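Local coordinates for protein glutamine cyclotransferase (Tannerella forsythia, PDB 6QRO) that probably converts N-terminal glutamine of peptides to pyroglutamate as a zinc-binding glutaminyl cyclase related to M28 peptidases, at residues K71-E76 and P193-Y198. Residues are numbered along the deposited sequence; the frame is centred on the assembly and turned at random.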
# COMPACT_ATOMS: atom_id res chain seq x y z
N LYS A 71 2.29 18.36 4.68
CA LYS A 71 1.80 19.21 3.61
C LYS A 71 1.20 18.28 2.55
O LYS A 71 1.91 17.43 2.01
CB LYS A 71 2.95 20.06 3.09
CG LYS A 71 2.81 20.80 1.80
CD LYS A 71 4.20 21.33 1.50
CE LYS A 71 4.19 22.58 0.72
NZ LYS A 71 5.57 23.10 0.54
N VAL A 72 -0.11 18.40 2.30
CA VAL A 72 -0.86 17.40 1.54
C VAL A 72 -1.03 17.85 0.10
O VAL A 72 -1.39 19.00 -0.17
CB VAL A 72 -2.22 17.11 2.20
CG1 VAL A 72 -3.05 16.17 1.32
CG2 VAL A 72 -2.03 16.52 3.58
N TYR A 73 -0.75 16.93 -0.83
CA TYR A 73 -0.96 17.10 -2.27
C TYR A 73 -1.97 16.07 -2.73
O TYR A 73 -1.86 14.89 -2.38
CB TYR A 73 0.32 16.90 -3.07
CG TYR A 73 1.50 17.74 -2.63
CD1 TYR A 73 2.23 17.40 -1.51
CD2 TYR A 73 1.91 18.82 -3.39
CE1 TYR A 73 3.31 18.14 -1.11
CE2 TYR A 73 3.01 19.58 -3.01
CZ TYR A 73 3.70 19.24 -1.87
OH TYR A 73 4.80 19.96 -1.49
N VAL A 74 -2.97 16.51 -3.49
CA VAL A 74 -3.94 15.60 -4.09
C VAL A 74 -3.85 15.72 -5.61
O VAL A 74 -4.24 16.75 -6.18
CB VAL A 74 -5.37 15.88 -3.59
CG1 VAL A 74 -6.35 14.84 -4.11
CG2 VAL A 74 -5.41 15.92 -2.05
N GLN A 75 -3.34 14.68 -6.27
CA GLN A 75 -3.35 14.59 -7.74
C GLN A 75 -4.70 14.05 -8.18
O GLN A 75 -5.02 12.89 -7.90
CB GLN A 75 -2.26 13.68 -8.29
CG GLN A 75 -0.92 14.30 -8.59
CD GLN A 75 0.10 13.27 -9.04
OE1 GLN A 75 -0.06 12.07 -8.81
NE2 GLN A 75 1.14 13.73 -9.72
N GLU A 76 -5.46 14.88 -8.88
CA GLU A 76 -6.72 14.47 -9.49
C GLU A 76 -6.41 14.06 -10.93
O GLU A 76 -5.93 14.88 -11.72
CB GLU A 76 -7.76 15.58 -9.46
CG GLU A 76 -8.08 16.20 -8.09
CD GLU A 76 -9.17 15.42 -7.36
OE1 GLU A 76 -9.58 15.83 -6.26
OE2 GLU A 76 -9.64 14.40 -7.92
N PRO A 193 5.16 13.53 -11.02
CA PRO A 193 5.31 13.64 -9.56
C PRO A 193 4.58 14.85 -8.99
O PRO A 193 4.27 15.82 -9.68
CB PRO A 193 6.82 13.75 -9.36
CG PRO A 193 7.33 14.32 -10.66
CD PRO A 193 6.40 13.85 -11.75
N HIS A 194 4.32 14.78 -7.68
CA HIS A 194 3.58 15.83 -7.00
C HIS A 194 4.43 17.07 -6.80
O HIS A 194 3.88 18.16 -6.58
CB HIS A 194 3.07 15.34 -5.64
CG HIS A 194 4.17 14.98 -4.68
ND1 HIS A 194 4.81 13.76 -4.69
CD2 HIS A 194 4.70 15.67 -3.64
CE1 HIS A 194 5.71 13.73 -3.73
NE2 HIS A 194 5.66 14.88 -3.07
N VAL A 195 5.75 16.91 -6.80
CA VAL A 195 6.72 18.01 -6.77
C VAL A 195 7.62 17.77 -7.97
O VAL A 195 7.88 16.60 -8.29
CB VAL A 195 7.53 18.08 -5.46
CG1 VAL A 195 6.93 19.12 -4.50
CG2 VAL A 195 7.69 16.71 -4.80
N PRO A 196 8.09 18.77 -8.70
CA PRO A 196 9.06 18.49 -9.75
C PRO A 196 10.31 17.87 -9.17
O PRO A 196 10.70 18.13 -8.04
CB PRO A 196 9.33 19.86 -10.37
CG PRO A 196 8.07 20.59 -10.16
CD PRO A 196 7.54 20.13 -8.82
N ASN A 197 10.94 17.03 -9.98
CA ASN A 197 12.13 16.29 -9.63
C ASN A 197 12.01 15.74 -8.21
O ASN A 197 12.88 15.95 -7.36
CB ASN A 197 13.37 17.17 -9.75
CG ASN A 197 13.50 17.78 -11.13
OD1 ASN A 197 12.52 17.90 -11.87
ND2 ASN A 197 14.71 18.21 -11.47
N TYR A 198 10.97 14.93 -7.99
CA TYR A 198 10.80 14.34 -6.67
C TYR A 198 11.80 13.22 -6.51
O TYR A 198 12.01 12.42 -7.43
CB TYR A 198 9.39 13.81 -6.48
CG TYR A 198 9.30 12.90 -5.27
CD1 TYR A 198 9.20 13.42 -3.99
CD2 TYR A 198 9.35 11.50 -5.41
CE1 TYR A 198 9.14 12.60 -2.88
CE2 TYR A 198 9.28 10.67 -4.30
CZ TYR A 198 9.18 11.22 -3.04
OH TYR A 198 9.12 10.40 -1.94
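Tyr73 and His194 form an edge-to-face aromatic pair. His194 turns its ring edge toward one face of Tyr73. CD2 of His194 lies over the centre of that ring, 3.7 Å above its plane. The ring planes meet at 59° and the centroids are 4.9 Å apart. His194 CG lies between its own backbone N and carbonyl carbon (chi1 63°), and the ring turns CD2 to the tyrosine. ND1 of the imidazole is hydrogen-bonded to Trp189 NE1, which probably limits the ring's rotation.

Apolar contact extends the pair. Val195 CG1 packs 4.2 Å from Tyr73 CZ, near the hydroxyl end of the ring. Within the loop, Val195 CG2 packs over one face of the His194 ring, toward its rim.

Gln75 adds a looser polar-to-backbone contact. Its chain is extended beyond CG (chi2 176°), and NE2 lies 3.8 Å from Pro193 O, beside the backbone but not hydrogen-bonded to it. The amide is held at OE1 by Asn91 ND2.

The contact lies at the surface, away from the zinc site. It joins edge strand 71-80 of the chain's mixed sheet to the loop between helix 184-191 and strand 203-207. Strand 86-96 pairs antiparallel with 71-80 and touches His194 through Val93, while helix 184-191 meets Gln75 through Phe188 and Trp189.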